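Lipase (Rhizopus chinensis, PDB 6A0W) probably hydrolyses ester bonds of triacylglycerols, as a fungal class 3 lipase of the alpha/beta-hydrolase fold. Local coordinates at residues Y150-T159 / A181-L192. Residues are numbered along the deposited sequence; the frame is centred on the assembly and turned at random.
Sequences YFPVVQDQLT and AGMDLYQREKRL
The guanidinium of R188 lies flat over one face of the F151 ring. Its CZ sits 3.9 Å from the ring centroid, nearly on the ring normal, a stacked cation-pi contact with planes 21° apart. F151 CE1 also packs on L185 CD2 at 3.6 Å, and V154 CG1 meets the same methyl. Further along, R191 NH1 donates a nearly straight hydrogen bond of 2.8 Å to T159 OG1. R191 NH2 donates a less straight one of 3.1 Å to Q155 O. L158 CD2 covers one face of this guanidinium and packs on L192 CG. Q155 NE2 donates to E189 OE1 at 3.0 Å, from above the carboxylate plane. The contact joins helix 137-160 to the end of helix 173-188 and the type I turn 189-192 after it. Segments 150-159 and 181-188 cross at -57° over the sheet of an alpha/beta-hydrolase fold; helix 173-188 probably follows the nucleophile elbow. Both arginines are oriented from within their own segment. R188 grips D184 side-on in a salt bridge, NE to OD1 and NH1 to OD2. D184 OD2 is also hydrogen-bonded to Y143 OH. R191 grips E189 likewise, NH2 to OE1 and NE to OE2 (2.9 Å). E189 OE2 also accepts R191 N, within the turn.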
loop_
_atom_site.group_PDB
_atom_site.type_symbol
_atom_site.label_atom_id
_atom_site.label_comp_id
_atom_site.label_asym_id
_atom_site.label_seq_id
_atom_site.Cartn_x
_atom_site.Cartn_y
_atom_site.Cartn_z
ATOM N N TYR A 150 -16.429 -4.139 3.982
ATOM C CA TYR A 150 -15.443 -5.223 4.179
ATOM C C TYR A 150 -15.305 -5.764 5.616
ATOM O O TYR A 150 -14.954 -6.921 5.781
ATOM C CB TYR A 150 -14.053 -4.834 3.615
ATOM C CG TYR A 150 -13.160 -4.218 4.624
ATOM C CD1 TYR A 150 -12.362 -4.999 5.429
ATOM C CD2 TYR A 150 -13.169 -2.867 4.841
ATOM C CE1 TYR A 150 -11.612 -4.440 6.434
ATOM C CE2 TYR A 150 -12.394 -2.305 5.836
ATOM C CZ TYR A 150 -11.629 -3.095 6.639
ATOM O OH TYR A 150 -10.888 -2.531 7.685
ATOM N N PHE A 151 -15.428 -4.892 6.616
ATOM C CA PHE A 151 -15.145 -5.245 7.997
ATOM C C PHE A 151 -15.935 -6.459 8.489
ATOM O O PHE A 151 -15.326 -7.409 8.998
ATOM C CB PHE A 151 -15.383 -4.037 8.904
ATOM C CG PHE A 151 -14.727 -4.164 10.257
ATOM C CD1 PHE A 151 -13.424 -3.765 10.444
ATOM C CD2 PHE A 151 -15.403 -4.730 11.322
ATOM C CE1 PHE A 151 -12.777 -3.986 11.628
ATOM C CE2 PHE A 151 -14.766 -4.953 12.528
ATOM C CZ PHE A 151 -13.454 -4.567 12.681
ATOM N N PRO A 152 -17.267 -6.507 8.234
ATOM C CA PRO A 152 -18.045 -7.677 8.733
ATOM C C PRO A 152 -17.587 -8.957 8.097
ATOM O O PRO A 152 -17.628 -10.007 8.718
ATOM C CB PRO A 152 -19.490 -7.397 8.297
ATOM C CG PRO A 152 -19.481 -6.004 7.717
ATOM C CD PRO A 152 -18.143 -5.375 7.871
ATOM N N VAL A 153 -17.202 -8.868 6.828
ATOM C CA VAL A 153 -16.758 -10.032 6.083
ATOM C C VAL A 153 -15.424 -10.560 6.612
ATOM O O VAL A 153 -15.269 -11.769 6.742
ATOM C CB VAL A 153 -16.613 -9.700 4.585
ATOM C CG1 VAL A 153 -16.230 -10.949 3.807
ATOM C CG2 VAL A 153 -17.932 -9.132 4.061
ATOM N N VAL A 154 -14.505 -9.682 7.024
ATOM C CA VAL A 154 -13.226 -10.206 7.599
ATOM C C VAL A 154 -13.492 -10.930 8.951
ATOM O O VAL A 154 -13.002 -12.060 9.214
ATOM C CB VAL A 154 -12.217 -9.061 7.824
ATOM C CG1 VAL A 154 -11.011 -9.562 8.596
ATOM C CG2 VAL A 154 -11.783 -8.483 6.493
ATOM N N GLN A 155 -14.376 -10.320 9.752
ATOM C CA GLN A 155 -14.856 -10.939 11.014
ATOM C C GLN A 155 -15.446 -12.306 10.797
ATOM O O GLN A 155 -15.092 -13.279 11.475
ATOM C CB GLN A 155 -15.870 -10.052 11.721
ATOM C CG GLN A 155 -15.298 -8.746 12.223
ATOM C CD GLN A 155 -15.983 -8.259 13.490
ATOM O OE1 GLN A 155 -16.983 -7.528 13.434
ATOM N NE2 GLN A 155 -15.380 -8.578 14.640
ATOM N N ASP A 156 -16.215 -12.421 9.724
ATOM C CA ASP A 156 -16.907 -13.669 9.425
ATOM C C ASP A 156 -15.975 -14.796 8.971
ATOM O O ASP A 156 -16.135 -15.970 9.324
ATOM C CB ASP A 156 -17.999 -13.372 8.373
ATOM C CG ASP A 156 -19.092 -14.397 8.398
ATOM O OD1 ASP A 156 -19.870 -14.424 9.394
ATOM O OD2 ASP A 156 -19.093 -15.237 7.483
ATOM N N GLN A 157 -15.028 -14.445 8.104
ATOM C CA GLN A 157 -14.027 -15.400 7.644
ATOM C C GLN A 157 -13.075 -15.850 8.769
ATOM O O GLN A 157 -12.683 -17.012 8.847
ATOM C CB GLN A 157 -13.227 -14.761 6.498
ATOM C CG GLN A 157 -14.056 -14.642 5.226
ATOM C CD GLN A 157 -14.280 -15.983 4.580
ATOM O OE1 GLN A 157 -13.317 -16.703 4.266
ATOM N NE2 GLN A 157 -15.553 -16.305 4.300
ATOM N N LEU A 158 -12.680 -14.907 9.609
ATOM C CA LEU A 158 -11.802 -15.210 10.700
ATOM C C LEU A 158 -12.506 -16.105 11.730
ATOM O O LEU A 158 -11.934 -17.130 12.146
ATOM C CB LEU A 158 -11.347 -13.901 11.323
ATOM C CG LEU A 158 -10.188 -13.887 12.311
ATOM C CD1 LEU A 158 -8.930 -14.488 11.699
ATOM C CD2 LEU A 158 -9.944 -12.449 12.719
ATOM N N THR A 159 -13.788 -15.846 11.998
ATOM C CA THR A 159 -14.594 -16.811 12.778
ATOM C C THR A 159 -14.594 -18.207 12.181
ATOM O O THR A 159 -14.341 -19.206 12.888
ATOM C CB THR A 159 -16.050 -16.347 12.936
ATOM O OG1 THR A 159 -16.068 -15.032 13.503
ATOM C CG2 THR A 159 -16.828 -17.281 13.837
ATOM N N ALA A 181 -7.229 0.338 7.028
ATOM C CA ALA A 181 -7.913 -0.882 7.362
ATOM C C ALA A 181 -7.150 -1.645 8.433
ATOM O O ALA A 181 -7.754 -2.278 9.314
ATOM C CB ALA A 181 -8.102 -1.764 6.134
ATOM N N GLY A 182 -5.834 -1.739 8.261
ATOM C CA GLY A 182 -5.046 -2.507 9.216
ATOM C C GLY A 182 -5.157 -1.918 10.628
ATOM O O GLY A 182 -5.285 -2.647 11.589
ATOM N N MET A 183 -5.076 -0.599 10.743
ATOM C CA MET A 183 -5.268 0.064 12.036
ATOM C C MET A 183 -6.689 -0.119 12.655
ATOM O O MET A 183 -6.815 -0.530 13.829
ATOM C CB MET A 183 -4.918 1.540 11.898
ATOM C CG MET A 183 -3.451 1.817 11.596
ATOM S SD MET A 183 -2.361 1.139 12.855
ATOM C CE MET A 183 -1.934 -0.417 12.091
ATOM N N ASP A 184 -7.702 -0.159 11.797
ATOM C CA ASP A 184 -9.100 -0.404 12.246
ATOM C C ASP A 184 -9.297 -1.835 12.714
ATOM O O ASP A 184 -9.880 -2.115 13.775
ATOM C CB ASP A 184 -10.065 -0.071 11.080
ATOM C CG ASP A 184 -11.520 0.212 11.539
ATOM O OD1 ASP A 184 -11.741 0.465 12.728
ATOM O OD2 ASP A 184 -12.450 0.128 10.715
ATOM N N LEU A 185 -8.808 -2.782 11.934
ATOM C CA LEU A 185 -8.797 -4.156 12.377
ATOM C C LEU A 185 -8.078 -4.317 13.734
ATOM O O LEU A 185 -8.558 -5.029 14.636
ATOM C CB LEU A 185 -8.148 -5.047 11.313
ATOM C CG LEU A 185 -9.011 -5.178 10.057
ATOM C CD1 LEU A 185 -8.214 -5.657 8.845
ATOM C CD2 LEU A 185 -10.188 -6.113 10.355
ATOM N N TYR A 186 -6.895 -3.723 13.862
ATOM C CA TYR A 186 -6.202 -3.795 15.144
ATOM C C TYR A 186 -7.104 -3.216 16.264
ATOM O O TYR A 186 -7.074 -3.707 17.390
ATOM C CB TYR A 186 -4.862 -3.054 15.084
ATOM C CG TYR A 186 -4.157 -2.853 16.421
ATOM C CD1 TYR A 186 -3.464 -3.885 17.049
ATOM C CD2 TYR A 186 -4.110 -1.599 16.991
ATOM C CE1 TYR A 186 -2.837 -3.688 18.288
ATOM C CE2 TYR A 186 -3.451 -1.367 18.194
ATOM C CZ TYR A 186 -2.813 -2.398 18.815
ATOM O OH TYR A 186 -2.201 -2.060 19.979
ATOM N N GLN A 187 -7.762 -2.095 15.983
ATOM C CA GLN A 187 -8.534 -1.391 17.010
ATOM C C GLN A 187 -9.770 -2.185 17.381
ATOM O O GLN A 187 -10.016 -2.369 18.541
ATOM C CB GLN A 187 -8.899 0.022 16.581
ATOM C CG GLN A 187 -7.731 0.993 16.532
ATOM C CD GLN A 187 -7.857 2.030 15.449
ATOM O OE1 GLN A 187 -8.902 2.135 14.818
ATOM N NE2 GLN A 187 -6.806 2.851 15.248
ATOM N N ARG A 188 -10.439 -2.829 16.433
ATOM C CA ARG A 188 -11.788 -3.298 16.685
ATOM C C ARG A 188 -11.981 -4.757 16.527
ATOM O O ARG A 188 -13.032 -5.275 16.876
ATOM C CB ARG A 188 -12.749 -2.560 15.784
ATOM C CG ARG A 188 -12.779 -1.073 16.063
ATOM C CD ARG A 188 -14.008 -0.424 15.430
ATOM N NE ARG A 188 -13.985 -0.479 13.970
ATOM C CZ ARG A 188 -14.943 -0.996 13.220
ATOM N NH1 ARG A 188 -14.833 -0.946 11.897
ATOM N NH2 ARG A 188 -16.079 -1.420 13.784
ATOM N N GLU A 189 -10.978 -5.460 16.019
ATOM C CA GLU A 189 -11.096 -6.905 15.912
ATOM C C GLU A 189 -10.037 -7.502 16.817
ATOM O O GLU A 189 -8.849 -7.548 16.492
ATOM C CB GLU A 189 -10.903 -7.324 14.460
ATOM C CG GLU A 189 -10.672 -8.789 14.220
ATOM C CD GLU A 189 -11.773 -9.665 14.807
ATOM O OE1 GLU A 189 -12.743 -9.965 14.077
ATOM O OE2 GLU A 189 -11.604 -10.141 15.953
ATOM N N LYS A 190 -10.471 -7.934 17.990
ATOM C CA LYS A 190 -9.526 -8.242 19.056
ATOM C C LYS A 190 -8.844 -9.577 18.787
ATOM O O LYS A 190 -7.854 -9.879 19.406
ATOM C CB LYS A 190 -10.224 -8.265 20.420
ATOM C CG LYS A 190 -11.403 -9.237 20.452
ATOM C CD LYS A 190 -11.472 -10.099 21.707
ATOM C CE LYS A 190 -12.308 -11.346 21.459
ATOM N NZ LYS A 190 -13.762 -11.021 21.478
ATOM N N ARG A 191 -9.389 -10.424 17.921
ATOM C CA ARG A 191 -8.680 -11.626 17.556
ATOM C C ARG A 191 -7.410 -11.399 16.708
ATOM O O ARG A 191 -6.647 -12.338 16.476
ATOM C CB ARG A 191 -9.627 -12.561 16.845
ATOM C CG ARG A 191 -10.786 -12.992 17.758
ATOM C CD ARG A 191 -11.821 -13.743 16.944
ATOM N NE ARG A 191 -12.465 -12.875 15.956
ATOM C CZ ARG A 191 -13.420 -13.264 15.120
ATOM N NH1 ARG A 191 -13.799 -14.538 15.088
ATOM N NH2 ARG A 191 -13.904 -12.397 14.237
ATOM N N LEU A 192 -7.188 -10.168 16.254
ATOM C CA LEU A 192 -6.037 -9.858 15.413
ATOM C C LEU A 192 -5.029 -9.092 16.231
ATOM O O LEU A 192 -5.433 -8.234 17.020
ATOM C CB LEU A 192 -6.437 -9.047 14.182
ATOM C CG LEU A 192 -7.222 -9.856 13.165
ATOM C CD1 LEU A 192 -7.828 -8.916 12.130
ATOM C CD2 LEU A 192 -6.442 -10.993 12.529
#